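Local coordinates for hypothetical protein ylbA (Escherichia coli, PDB 1RC6), which catalyses the manganese-dependent hydrolysis of (S)-ureidoglycine to (S)-ureidoglycolate and ammonia, a step in allantoin degradation, at residues G70-F76 / L116-N121; L85-N91 / A102-G106; A151-I157 / L167-L171; E196-H202 / M230-Q236. All coordinates share one frame; numbering follows the deposited sequence.

Contact 1: residues G70-F76 / L116-N121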
loop_
_atom_site.group_PDB
_atom_site.type_symbol
_atom_site.label_atom_id
_atom_site.label_comp_id
_atom_site.label_asym_id
_atom_site.label_seq_id
_atom_site.Cartn_x
_atom_site.Cartn_y
_atom_site.Cartn_z
ATOM N N GLY A 70 -1.711 -14.010 14.358
ATOM C CA GLY A 70 -2.611 -13.143 13.636
ATOM C C GLY A 70 -2.351 -13.274 12.152
ATOM O O GLY A 70 -1.202 -13.421 11.724
ATOM N N GLY A 71 -3.418 -13.230 11.367
ATOM C CA GLY A 71 -3.284 -13.343 9.937
ATOM C C GLY A 71 -4.594 -13.830 9.373
ATOM O O GLY A 71 -5.650 -13.684 10.004
ATOM N N ASN A 72 -4.536 -14.413 8.183
ATOM C CA ASN A 72 -5.729 -14.928 7.544
ATOM C C ASN A 72 -5.393 -16.270 6.946
ATOM O O ASN A 72 -4.637 -16.370 5.979
ATOM C CB ASN A 72 -6.206 -13.964 6.461
ATOM C CG ASN A 72 -7.549 -14.354 5.892
ATOM O OD1 ASN A 72 -7.732 -15.470 5.403
ATOM N ND2 ASN A 72 -8.502 -13.429 5.948
ATOM N N GLN A 73 -5.956 -17.303 7.547
ATOM C CA GLN A 73 -5.730 -18.668 7.117
ATOM C C GLN A 73 -6.834 -19.115 6.174
ATOM O O GLN A 73 -6.771 -20.181 5.586
ATOM C CB GLN A 73 -5.694 -19.568 8.344
ATOM C CG GLN A 73 -4.641 -19.166 9.360
ATOM C CD GLN A 73 -3.255 -19.617 8.965
ATOM O OE1 GLN A 73 -2.800 -19.361 7.853
ATOM N NE2 GLN A 73 -2.569 -20.289 9.881
ATOM N N GLN A 74 -7.846 -18.280 6.025
ATOM C CA GLN A 74 -8.968 -18.601 5.172
ATOM C C GLN A 74 -8.723 -18.355 3.696
ATOM O O GLN A 74 -9.302 -19.027 2.859
ATOM C CB GLN A 74 -10.178 -17.804 5.618
ATOM C CG GLN A 74 -11.361 -17.878 4.682
ATOM C CD GLN A 74 -12.548 -17.099 5.221
ATOM O OE1 GLN A 74 -12.980 -17.320 6.357
ATOM N NE2 GLN A 74 -13.079 -16.180 4.414
ATOM N N GLY A 75 -7.865 -17.400 3.372
ATOM C CA GLY A 75 -7.614 -17.102 1.977
ATOM C C GLY A 75 -8.129 -15.706 1.682
ATOM O O GLY A 75 -9.338 -15.466 1.701
ATOM N N PHE A 76 -7.207 -14.791 1.396
ATOM C CA PHE A 76 -7.545 -13.405 1.138
ATOM C C PHE A 76 -8.144 -13.062 -0.222
ATOM O O PHE A 76 -9.194 -12.401 -0.289
ATOM C CB PHE A 76 -6.319 -12.522 1.389
ATOM C CG PHE A 76 -6.546 -11.065 1.091
ATOM C CD1 PHE A 76 -7.639 -10.394 1.628
ATOM C CD2 PHE A 76 -5.660 -10.362 0.277
ATOM C CE1 PHE A 76 -7.850 -9.036 1.360
ATOM C CE2 PHE A 76 -5.857 -9.007 0.003
ATOM C CZ PHE A 76 -6.953 -8.342 0.544
ATOM N N LEU A 116 -5.902 -17.329 -4.164
ATOM C CA LEU A 116 -6.084 -16.925 -2.784
ATOM C C LEU A 116 -4.753 -16.900 -2.053
ATOM O O LEU A 116 -3.852 -17.700 -2.328
ATOM C CB LEU A 116 -7.008 -17.895 -2.080
ATOM C CG LEU A 116 -8.486 -17.510 -2.053
ATOM C CD1 LEU A 116 -8.889 -16.864 -3.367
ATOM C CD2 LEU A 116 -9.310 -18.749 -1.727
ATOM N N MET A 117 -4.637 -15.976 -1.108
ATOM C CA MET A 117 -3.419 -15.810 -0.327
ATOM C C MET A 117 -3.743 -16.005 1.152
ATOM O O MET A 117 -4.832 -15.645 1.609
ATOM C CB MET A 117 -2.875 -14.403 -0.557
ATOM C CG MET A 117 -1.900 -13.910 0.487
ATOM S SD MET A 117 -1.662 -12.095 0.449
ATOM C CE MET A 117 -1.088 -11.828 -1.268
ATOM N N THR A 118 -2.819 -16.610 1.889
ATOM C CA THR A 118 -3.013 -16.788 3.322
ATOM C C THR A 118 -1.735 -16.306 3.952
ATOM O O THR A 118 -0.684 -16.319 3.316
ATOM C CB THR A 118 -3.268 -18.249 3.725
ATOM O OG1 THR A 118 -2.288 -19.098 3.118
ATOM C CG2 THR A 118 -4.675 -18.677 3.305
ATOM N N PHE A 119 -1.820 -15.844 5.191
ATOM C CA PHE A 119 -0.631 -15.343 5.852
ATOM C C PHE A 119 -0.840 -15.321 7.338
ATOM O O PHE A 119 -1.957 -15.185 7.815
ATOM C CB PHE A 119 -0.286 -13.937 5.362
ATOM C CG PHE A 119 -1.444 -13.004 5.380
ATOM C CD1 PHE A 119 -2.154 -12.729 4.210
ATOM C CD2 PHE A 119 -1.875 -12.444 6.577
ATOM C CE1 PHE A 119 -3.284 -11.909 4.237
ATOM C CE2 PHE A 119 -3.003 -11.626 6.618
ATOM C CZ PHE A 119 -3.711 -11.357 5.445
ATOM N N VAL A 120 0.251 -15.464 8.067
ATOM C CA VAL A 120 0.197 -15.486 9.500
ATOM C C VAL A 120 1.479 -14.935 10.046
ATOM O O VAL A 120 2.536 -15.020 9.421
ATOM C CB VAL A 120 0.020 -16.919 10.042
ATOM C CG1 VAL A 120 0.216 -16.939 11.553
ATOM C CG2 VAL A 120 -1.357 -17.411 9.722
ATOM N N ASN A 121 1.368 -14.354 11.227
ATOM C CA ASN A 121 2.516 -13.811 11.897
ATOM C C ASN A 121 3.449 -14.985 12.144
ATOM O O ASN A 121 3.011 -16.055 12.572
ATOM C CB ASN A 121 2.102 -13.207 13.217
ATOM C CG ASN A 121 3.152 -12.318 13.769
ATOM O OD1 ASN A 121 4.292 -12.328 13.310
ATOM N ND2 ASN A 121 2.790 -11.538 14.770
#

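Contact 2: residues L85-N91 / A102-G106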
loop_
_atom_site.group_PDB
_atom_site.type_symbol
_atom_site.label_atom_id
_atom_site.label_comp_id
_atom_site.label_asym_id
_atom_site.label_seq_id
_atom_site.Cartn_x
_atom_site.Cartn_y
_atom_site.Cartn_z
ATOM N N LEU A 85 0.627 -7.927 -0.940
ATOM C CA LEU A 85 0.935 -7.787 0.472
ATOM C C LEU A 85 2.353 -7.258 0.656
ATOM O O LEU A 85 3.256 -7.638 -0.074
ATOM C CB LEU A 85 0.788 -9.144 1.176
ATOM C CG LEU A 85 1.132 -9.252 2.671
ATOM C CD1 LEU A 85 0.585 -10.551 3.243
ATOM C CD2 LEU A 85 2.627 -9.165 2.867
ATOM N N TYR A 86 2.542 -6.379 1.637
ATOM C CA TYR A 86 3.855 -5.823 1.914
ATOM C C TYR A 86 4.121 -5.822 3.415
ATOM O O TYR A 86 3.349 -5.274 4.195
ATOM C CB TYR A 86 3.955 -4.397 1.383
ATOM C CG TYR A 86 5.254 -3.728 1.737
ATOM C CD1 TYR A 86 6.358 -3.827 0.904
ATOM C CD2 TYR A 86 5.399 -3.044 2.942
ATOM C CE1 TYR A 86 7.583 -3.269 1.255
ATOM C CE2 TYR A 86 6.618 -2.483 3.309
ATOM C CZ TYR A 86 7.710 -2.604 2.462
ATOM O OH TYR A 86 8.939 -2.109 2.844
ATOM N N VAL A 87 5.220 -6.447 3.815
ATOM C CA VAL A 87 5.573 -6.504 5.216
ATOM C C VAL A 87 6.219 -5.202 5.636
ATOM O O VAL A 87 7.364 -4.922 5.294
ATOM C CB VAL A 87 6.553 -7.647 5.520
ATOM C CG1 VAL A 87 6.918 -7.617 7.005
ATOM C CG2 VAL A 87 5.929 -8.992 5.134
ATOM N N ILE A 88 5.467 -4.404 6.378
ATOM C CA ILE A 88 5.962 -3.135 6.861
ATOM C C ILE A 88 7.047 -3.391 7.909
ATOM O O ILE A 88 8.044 -2.673 7.973
ATOM C CB ILE A 88 4.800 -2.312 7.463
ATOM C CG1 ILE A 88 3.800 -1.961 6.354
ATOM C CG2 ILE A 88 5.328 -1.057 8.125
ATOM C CD1 ILE A 88 2.482 -1.433 6.861
ATOM N N SER A 89 6.858 -4.429 8.713
ATOM C CA SER A 89 7.823 -4.769 9.747
ATOM C C SER A 89 7.488 -6.125 10.370
ATOM O O SER A 89 6.328 -6.548 10.374
ATOM C CB SER A 89 7.796 -3.722 10.840
ATOM O OG SER A 89 6.604 -3.864 11.588
ATOM N N GLY A 90 8.509 -6.803 10.890
ATOM C CA GLY A 90 8.288 -8.091 11.512
ATOM C C GLY A 90 8.558 -9.225 10.561
ATOM O O GLY A 90 9.321 -9.077 9.614
ATOM N N ASN A 91 7.917 -10.361 10.813
ATOM C CA ASN A 91 8.100 -11.537 9.977
ATOM C C ASN A 91 6.833 -12.322 9.913
ATOM O O ASN A 91 6.240 -12.630 10.948
ATOM C CB ASN A 91 9.198 -12.442 10.537
ATOM C CG ASN A 91 10.571 -11.934 10.223
ATOM O OD1 ASN A 91 11.035 -10.979 10.839
ATOM N ND2 ASN A 91 11.231 -12.555 9.241
ATOM N N ALA A 102 8.646 -16.883 3.378
ATOM C CA ALA A 102 9.008 -16.378 4.690
ATOM C C ALA A 102 9.353 -14.922 4.445
ATOM O O ALA A 102 10.464 -14.595 4.021
ATOM C CB ALA A 102 10.215 -17.134 5.242
ATOM N N LEU A 103 8.391 -14.047 4.709
ATOM C CA LEU A 103 8.593 -12.631 4.481
ATOM C C LEU A 103 9.037 -11.857 5.711
ATOM O O LEU A 103 8.438 -11.954 6.784
ATOM C CB LEU A 103 7.310 -12.026 3.913
ATOM C CG LEU A 103 6.805 -12.737 2.652
ATOM C CD1 LEU A 103 5.452 -12.170 2.246
ATOM C CD2 LEU A 103 7.816 -12.591 1.534
ATOM N N SER A 104 10.102 -11.087 5.540
ATOM C CA SER A 104 10.635 -10.260 6.610
ATOM C C SER A 104 10.345 -8.825 6.172
ATOM O O SER A 104 9.717 -8.611 5.135
ATOM C CB SER A 104 12.145 -10.464 6.734
ATOM O OG SER A 104 12.819 -9.857 5.637
ATOM N N GLU A 105 10.803 -7.846 6.942
ATOM C CA GLU A 105 10.552 -6.471 6.564
ATOM C C GLU A 105 10.900 -6.258 5.096
ATOM O O GLU A 105 11.912 -6.759 4.608
ATOM C CB GLU A 105 11.361 -5.503 7.422
ATOM C CG GLU A 105 11.150 -4.066 6.995
ATOM C CD GLU A 105 11.919 -3.089 7.834
ATOM O OE1 GLU A 105 11.702 -3.075 9.065
ATOM O OE2 GLU A 105 12.734 -2.333 7.261
ATOM N N GLY A 106 10.057 -5.516 4.389
ATOM C CA GLY A 106 10.315 -5.276 2.983
ATOM C C GLY A 106 9.882 -6.438 2.107
ATOM O O GLY A 106 9.874 -6.327 0.886
#

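Contact 3: residues A151-I157 / L167-L171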
loop_
_atom_site.group_PDB
_atom_site.type_symbol
_atom_site.label_atom_id
_atom_site.label_comp_id
_atom_site.label_asym_id
_atom_site.label_seq_id
_atom_site.Cartn_x
_atom_site.Cartn_y
_atom_site.Cartn_z
ATOM N N ALA A 151 12.082 -5.900 -0.816
ATOM C CA ALA A 151 12.428 -4.616 -1.402
ATOM C C ALA A 151 13.939 -4.542 -1.545
ATOM O O ALA A 151 14.464 -4.087 -2.563
ATOM C CB ALA A 151 11.923 -3.485 -0.519
ATOM N N SER A 152 14.632 -5.006 -0.514
ATOM C CA SER A 152 16.085 -5.006 -0.511
ATOM C C SER A 152 16.651 -5.468 -1.860
ATOM O O SER A 152 17.500 -4.792 -2.445
ATOM C CB SER A 152 16.600 -5.908 0.616
ATOM O OG SER A 152 16.112 -7.236 0.486
ATOM N N GLU A 153 16.167 -6.604 -2.358
ATOM C CA GLU A 153 16.635 -7.166 -3.623
ATOM C C GLU A 153 16.060 -6.504 -4.881
ATOM O O GLU A 153 16.178 -7.045 -5.979
ATOM C CB GLU A 153 16.353 -8.681 -3.661
ATOM C CG GLU A 153 15.004 -9.075 -3.067
ATOM C CD GLU A 153 14.516 -10.458 -3.489
ATOM O OE1 GLU A 153 14.194 -10.641 -4.683
ATOM O OE2 GLU A 153 14.443 -11.360 -2.623
ATOM N N LEU A 154 15.442 -5.338 -4.738
ATOM C CA LEU A 154 14.874 -4.658 -5.904
ATOM C C LEU A 154 15.849 -3.666 -6.501
ATOM O O LEU A 154 16.731 -3.171 -5.810
ATOM C CB LEU A 154 13.601 -3.900 -5.526
ATOM C CG LEU A 154 12.287 -4.661 -5.378
ATOM C CD1 LEU A 154 11.174 -3.679 -5.055
ATOM C CD2 LEU A 154 11.979 -5.394 -6.667
ATOM N N GLU A 155 15.677 -3.365 -7.784
ATOM C CA GLU A 155 16.533 -2.398 -8.460
ATOM C C GLU A 155 16.514 -1.135 -7.614
ATOM O O GLU A 155 15.701 -1.011 -6.703
ATOM C CB GLU A 155 16.001 -2.077 -9.860
ATOM C CG GLU A 155 14.643 -1.356 -9.876
ATOM C CD GLU A 155 13.444 -2.299 -9.887
ATOM O OE1 GLU A 155 13.329 -3.147 -8.979
ATOM O OE2 GLU A 155 12.612 -2.184 -10.813
ATOM N N ARG A 156 17.382 -0.183 -7.925
ATOM C CA ARG A 156 17.444 1.035 -7.131
ATOM C C ARG A 156 17.305 2.295 -7.976
ATOM O O ARG A 156 18.021 3.265 -7.765
ATOM C CB ARG A 156 18.771 1.051 -6.365
ATOM C CG ARG A 156 18.892 2.048 -5.217
ATOM C CD ARG A 156 18.034 1.670 -4.019
ATOM N NE ARG A 156 17.867 0.226 -3.860
ATOM C CZ ARG A 156 17.202 -0.339 -2.855
ATOM N NH1 ARG A 156 16.651 0.420 -1.913
ATOM N NH2 ARG A 156 17.064 -1.661 -2.803
ATOM N N ILE A 157 16.372 2.293 -8.918
ATOM C CA ILE A 157 16.166 3.463 -9.769
ATOM C C ILE A 157 16.255 4.739 -8.928
ATOM O O ILE A 157 16.063 5.846 -9.427
ATOM C CB ILE A 157 14.783 3.418 -10.455
ATOM C CG1 ILE A 157 14.578 2.055 -11.127
ATOM C CG2 ILE A 157 14.675 4.529 -11.494
ATOM C CD1 ILE A 157 13.194 1.868 -11.753
ATOM N N LEU A 167 13.562 5.283 -6.683
ATOM C CA LEU A 167 12.268 4.734 -7.048
ATOM C C LEU A 167 12.393 3.223 -7.082
ATOM O O LEU A 167 13.423 2.696 -7.500
ATOM C CB LEU A 167 11.832 5.210 -8.430
ATOM C CG LEU A 167 10.551 4.502 -8.878
ATOM C CD1 LEU A 167 9.439 4.819 -7.882
ATOM C CD2 LEU A 167 10.150 4.929 -10.277
ATOM N N LEU A 168 11.364 2.526 -6.612
ATOM C CA LEU A 168 11.360 1.074 -6.666
ATOM C C LEU A 168 10.105 0.604 -7.392
ATOM O O LEU A 168 9.013 1.139 -7.174
ATOM C CB LEU A 168 11.387 0.464 -5.269
ATOM C CG LEU A 168 12.515 0.899 -4.340
ATOM C CD1 LEU A 168 12.626 -0.100 -3.188
ATOM C CD2 LEU A 168 13.837 0.963 -5.109
ATOM N N ASP A 169 10.272 -0.373 -8.278
ATOM C CA ASP A 169 9.148 -0.943 -9.002
ATOM C C ASP A 169 9.020 -2.380 -8.507
ATOM O O ASP A 169 9.931 -3.192 -8.668
ATOM C CB ASP A 169 9.390 -0.914 -10.507
ATOM C CG ASP A 169 9.531 0.491 -11.045
ATOM O OD1 ASP A 169 9.254 1.442 -10.279
ATOM O OD2 ASP A 169 9.911 0.642 -12.233
ATOM N N PHE A 170 7.880 -2.684 -7.897
ATOM C CA PHE A 170 7.629 -3.997 -7.330
ATOM C C PHE A 170 7.186 -5.074 -8.288
ATOM O O PHE A 170 7.448 -6.244 -8.056
ATOM C CB PHE A 170 6.572 -3.876 -6.243
ATOM C CG PHE A 170 7.115 -3.483 -4.918
ATOM C CD1 PHE A 170 7.488 -4.443 -4.000
ATOM C CD2 PHE A 170 7.255 -2.143 -4.582
ATOM C CE1 PHE A 170 7.996 -4.076 -2.755
ATOM C CE2 PHE A 170 7.764 -1.766 -3.337
ATOM C CZ PHE A 170 8.136 -2.737 -2.424
ATOM N N LEU A 171 6.509 -4.686 -9.358
ATOM C CA LEU A 171 5.972 -5.654 -10.296
ATOM C C LEU A 171 6.476 -5.510 -11.713
ATOM O O LEU A 171 7.041 -4.497 -12.082
ATOM C CB LEU A 171 4.438 -5.551 -10.286
ATOM C CG LEU A 171 3.612 -6.353 -9.266
ATOM C CD1 LEU A 171 4.372 -6.559 -7.964
ATOM C CD2 LEU A 171 2.294 -5.645 -9.028
#

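Contact 4: residues E196-H202 / M230-Q236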
loop_
_atom_site.group_PDB
_atom_site.type_symbol
_atom_site.label_atom_id
_atom_site.label_comp_id
_atom_site.label_asym_id
_atom_site.label_seq_id
_atom_site.Cartn_x
_atom_site.Cartn_y
_atom_site.Cartn_z
ATOM N N GLU A 196 3.480 15.353 -9.064
ATOM C CA GLU A 196 2.836 14.604 -10.141
ATOM C C GLU A 196 1.354 14.950 -10.315
ATOM O O GLU A 196 0.680 15.378 -9.377
ATOM C CB GLU A 196 2.963 13.094 -9.893
ATOM C CG GLU A 196 2.776 12.245 -11.150
ATOM C CD GLU A 196 2.375 10.807 -10.853
ATOM O OE1 GLU A 196 3.002 10.172 -9.983
ATOM O OE2 GLU A 196 1.434 10.304 -11.500
ATOM N N THR A 197 0.863 14.759 -11.537
ATOM C CA THR A 197 -0.535 14.992 -11.886
ATOM C C THR A 197 -0.945 13.695 -12.574
ATOM O O THR A 197 -0.142 13.100 -13.294
ATOM C CB THR A 197 -0.670 16.167 -12.848
ATOM O OG1 THR A 197 0.006 17.302 -12.290
ATOM C CG2 THR A 197 -2.144 16.509 -13.075
ATOM N N HIS A 198 -2.184 13.253 -12.387
ATOM C CA HIS A 198 -2.549 11.968 -12.965
ATOM C C HIS A 198 -4.028 11.621 -13.021
ATOM O O HIS A 198 -4.812 12.028 -12.165
ATOM C CB HIS A 198 -1.832 10.895 -12.154
ATOM C CG HIS A 198 -1.875 11.154 -10.678
ATOM N ND1 HIS A 198 -3.029 11.032 -9.934
ATOM C CD2 HIS A 198 -0.928 11.616 -9.827
ATOM C CE1 HIS A 198 -2.793 11.410 -8.690
ATOM N NE2 HIS A 198 -1.525 11.770 -8.599
ATOM N N VAL A 199 -4.390 10.841 -14.036
ATOM C CA VAL A 199 -5.759 10.362 -14.206
ATOM C C VAL A 199 -5.906 9.159 -13.267
ATOM O O VAL A 199 -7.003 8.838 -12.804
ATOM C CB VAL A 199 -6.025 9.894 -15.666
ATOM C CG1 VAL A 199 -7.329 9.100 -15.746
ATOM C CG2 VAL A 199 -6.095 11.097 -16.593
ATOM N N GLN A 200 -4.783 8.503 -12.982
ATOM C CA GLN A 200 -4.777 7.336 -12.108
ATOM C C GLN A 200 -4.709 7.695 -10.630
ATOM O O GLN A 200 -3.987 8.610 -10.226
ATOM C CB GLN A 200 -3.602 6.398 -12.442
ATOM C CG GLN A 200 -2.791 6.743 -13.692
ATOM C CD GLN A 200 -1.845 7.919 -13.482
ATOM O OE1 GLN A 200 -1.023 7.915 -12.560
ATOM N NE2 GLN A 200 -1.954 8.929 -14.343
ATOM N N GLU A 201 -5.470 6.954 -9.832
ATOM C CA GLU A 201 -5.509 7.145 -8.387
ATOM C C GLU A 201 -4.192 6.663 -7.782
ATOM O O GLU A 201 -3.356 6.066 -8.461
ATOM C CB GLU A 201 -6.629 6.312 -7.775
ATOM C CG GLU A 201 -7.962 6.410 -8.470
ATOM C CD GLU A 201 -8.756 5.118 -8.350
ATOM O OE1 GLU A 201 -9.980 5.153 -8.573
ATOM O OE2 GLU A 201 -8.158 4.063 -8.047
ATOM N N HIS A 202 -4.024 6.915 -6.494
ATOM C CA HIS A 202 -2.839 6.474 -5.787
ATOM C C HIS A 202 -3.231 6.248 -4.341
ATOM O O HIS A 202 -4.118 6.919 -3.821
ATOM C CB HIS A 202 -1.721 7.526 -5.855
ATOM C CG HIS A 202 -1.071 7.633 -7.198
ATOM N ND1 HIS A 202 -0.573 6.537 -7.872
ATOM C CD2 HIS A 202 -0.839 8.701 -7.996
ATOM C CE1 HIS A 202 -0.063 6.927 -9.028
ATOM N NE2 HIS A 202 -0.211 8.235 -9.127
ATOM N N MET A 230 -4.816 9.727 -3.119
ATOM C CA MET A 230 -4.734 10.741 -4.159
ATOM C C MET A 230 -5.680 10.306 -5.274
ATOM O O MET A 230 -5.387 9.370 -6.021
ATOM C CB MET A 230 -3.299 10.813 -4.680
ATOM C CG MET A 230 -2.230 11.050 -3.610
ATOM S SD MET A 230 -0.545 10.689 -4.234
ATOM C CE MET A 230 0.358 10.390 -2.723
ATOM N N GLY A 231 -6.816 10.981 -5.385
ATOM C CA GLY A 231 -7.794 10.626 -6.399
ATOM C C GLY A 231 -7.416 10.900 -7.845
ATOM O O GLY A 231 -6.370 11.481 -8.140
ATOM N N ALA A 232 -8.282 10.471 -8.757
ATOM C CA ALA A 232 -8.057 10.669 -10.182
ATOM C C ALA A 232 -8.175 12.153 -10.551
ATOM O O ALA A 232 -9.145 12.832 -10.180
ATOM C CB ALA A 232 -9.055 9.840 -10.986
ATOM N N TYR A 233 -7.177 12.640 -11.285
ATOM C CA TYR A 233 -7.121 14.027 -11.713
ATOM C C TYR A 233 -6.798 14.933 -10.530
ATOM O O TYR A 233 -7.558 15.838 -10.212
ATOM C CB TYR A 233 -8.450 14.447 -12.332
ATOM C CG TYR A 233 -8.844 13.673 -13.567
ATOM C CD1 TYR A 233 -8.279 13.956 -14.813
ATOM C CD2 TYR A 233 -9.812 12.678 -13.497
ATOM C CE1 TYR A 233 -8.676 13.268 -15.959
ATOM C CE2 TYR A 233 -10.216 11.980 -14.626
ATOM C CZ TYR A 233 -9.654 12.274 -15.858
ATOM O OH TYR A 233 -10.087 11.564 -16.966
ATOM N N SER A 234 -5.669 14.682 -9.879
ATOM C CA SER A 234 -5.243 15.490 -8.744
ATOM C C SER A 234 -3.745 15.780 -8.857
ATOM O O SER A 234 -3.021 15.041 -9.531
ATOM C CB SER A 234 -5.542 14.752 -7.432
ATOM O OG SER A 234 -4.832 13.525 -7.334
ATOM N N LEU A 235 -3.281 16.857 -8.220
ATOM C CA LEU A 235 -1.858 17.201 -8.257
ATOM C C LEU A 235 -1.193 16.991 -6.907
ATOM O O LEU A 235 -1.606 17.573 -5.904
ATOM C CB LEU A 235 -1.651 18.653 -8.694
ATOM C CG LEU A 235 -0.260 19.235 -8.369
ATOM C CD1 LEU A 235 0.851 18.333 -8.893
ATOM C CD2 LEU A 235 -0.146 20.619 -8.976
ATOM N N GLN A 236 -0.143 16.176 -6.901
ATOM C CA GLN A 236 0.582 15.860 -5.678
ATOM C C GLN A 236 1.953 16.528 -5.635
ATOM O O GLN A 236 2.448 17.033 -6.637
ATOM C CB GLN A 236 0.757 14.342 -5.562
ATOM C CG GLN A 236 -0.440 13.531 -6.069
ATOM C CD GLN A 236 -1.707 13.751 -5.254
ATOM O OE1 GLN A 236 -2.790 13.314 -5.647
ATOM N NE2 GLN A 236 -1.575 14.420 -4.113
#

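Contact 1: residues G70-F76 / L116-N121
The F119 ring takes N72 on one face, where N72 CB stands 4.2 Å from the centroid of F119 and 28° off the normal, a CH-pi contact; at its edge, in plane, lies CG of M117. Obliquely to the same ring come G71 CA and F76 CB. The F76 ring is likewise met obliquely, M117 SD lying 4.4 Å from F76 CD2. F119 reaches N72 because its CG sits between its own backbone N and carbonyl carbon (chi1 49°), swinging the ring across.

The backbones pair antiparallel. N72 N gives to F119 O at 2.7 Å and F119 N returns to N72 O at 3.0 Å; N121 N bonds G70 O, and at the far end F76 N bonds M117 O. Between these, 73-75 loops away from the strand, held by an Asx motif, G75 N to N72 OD1 at 2.8 Å. The T118 methyl CG2 lies 3.4 Å from G75 N, against the bend.

This is an edge strand of a cupin barrel borrowing a loop as its pairing partner: N72 and F119 satisfy each other's N-H and C=O, with single bonds flanking them, while the aromatic rings turn inward onto L131 and F42.

Contact 2: residues L85-N91 / A102-G106
V87 and G106 share the hydrogen bond that joins these segments: G106 N gives to V87 O at 2.9 Å, at 158° and in the carbonyl plane. Weaker CA-H...O contacts follow past the corner in the first segment, N91 CA lying 3.2 Å from L103 O and S104 CA resting against G90 O.

Apolar packing comes next. V87 directs its CB toward the second segment, and its CG2 meets L103 CB at 3.6 Å while CG1 and CB lie against S104 O. L103 also reaches L85, CD1 to CD2 at 4.2 Å, the two side chains slanting past one another. On the other side of the strand, Y86 extends with CG anti to the backbone N (chi1 175°), bringing its ring obliquely to G106, with OH 3.5 Å from G106 CA. Were Y86 cut back to alanine, G106 and the F170 ring, which Y86 also touches, would probably lose the ring they pack against.

The polar side chains add looser contacts. The extended E105 chain lays its CG 3.5 Å from I88 O, and N91 sets ND2 3.4 Å from S104 CB.

The short strand axes 85-87 and 102-104 pass 7.5 Å apart at 57°, in keeping with their belonging to two different sheets of the cupin barrel. A classic bulge at I88 and S89, both facing Q128 of strand 127-135, marks the corner, while I92 and A94 of strand 91-96 and S148 of strand 147-150 pack around L103.

Contact 3: residues A151-I157 / L167-L171
I157 and L167 bring the two backbones closest, CA to CA 4.9 Å, and R156 and L168 stand 6.1 Å apart; no hydrogen bond crosses between the segments. The first has no regular strand but bends through a turn, L154 N bonding A151 O at 2.7 Å. In this bicupin it belongs to the link that leaves edge strand 147-150 of one barrel and passes along edge strand 166-169 of the other.

Side chains therefore carry the join. L168 CD2 lies over one face of the R156 guanidinium, offset toward its rim, and L168 CB touches L154 CD1. I157 packs its CB against L167 CB at 4.0 Å, while its CD1 crosses to D169 OD2 at 3.5 Å. Poorly ordered, E155 curls back, its OE2 coming 4.2 Å from D169 OD2; these like charges lie near each other, which K173 may ease on the D169 side. Replacing D169 by alanine would probably take away the surface I157 CD1 lies against and leave K173 NZ without its long, weak ion pair.

F170 turns a face to L154, whose CD1 sits 3.8 Å above the ring plane, directly over its centre.

Contact 4: residues E196-H202 / M230-Q236
The probable manganese site of the C-terminal cupin barrel lies where E196, H198 and H202 meet Q236 across this contact, all four on one face of the paired chains; by similarity each is a metal ligand, and E196 and Q236 also bind substrate. Q236 N gives to E196 O at 2.7 Å and 169°, nearly straight, and E196 N answers to Q236 O. H202 and M230 exchange a second such pair, and between them Y233 N reaches H198 O at 2.6 Å.

The spacing is that of the first cupin motif, with E196 in place of its first histidine and H202 in place of its glutamate, and Q236 stands where the second motif usually has histidine. The H198 ring is sandwiched: S234 O lies over one face and H202 CD2 over the opposite one, both toward the rim. Its edge meets Q236, NE2 to CG 3.3 Å, and G231 O. With CG between its backbone N and carbonyl carbon (chi1 42°), H198 comes back across to Q236. H202 rests its CB on M230 SD at 3.7 Å, while its ND1 bonds S252 O, a second-shell grip. At the turn, V199 and Y233 lie side by side, pointing the same way, CG2 to CE1 3.4 Å.

How the contacts relate
From the N terminus the chain first sets down 70-76, whose return partner 116-121 closes contact 1 as a long loop within the N-terminal cupin. Contact 2 is nested inside that loop, a shorter closure between 85-91 and 102-106, and the two touch where F119 and M117 pack on L85. After contact 1 has closed, contact 3 opens at 151-157 and joins the link to the edge of the C-terminal barrel. It meets contact 2 through a probable hydrogen bond from A151 N to G106 O, and through Y86 on F170, so tying one barrel to the other. Contact 4 follows in series, touching none of the others, its centre about 22 Å from that of contact 3.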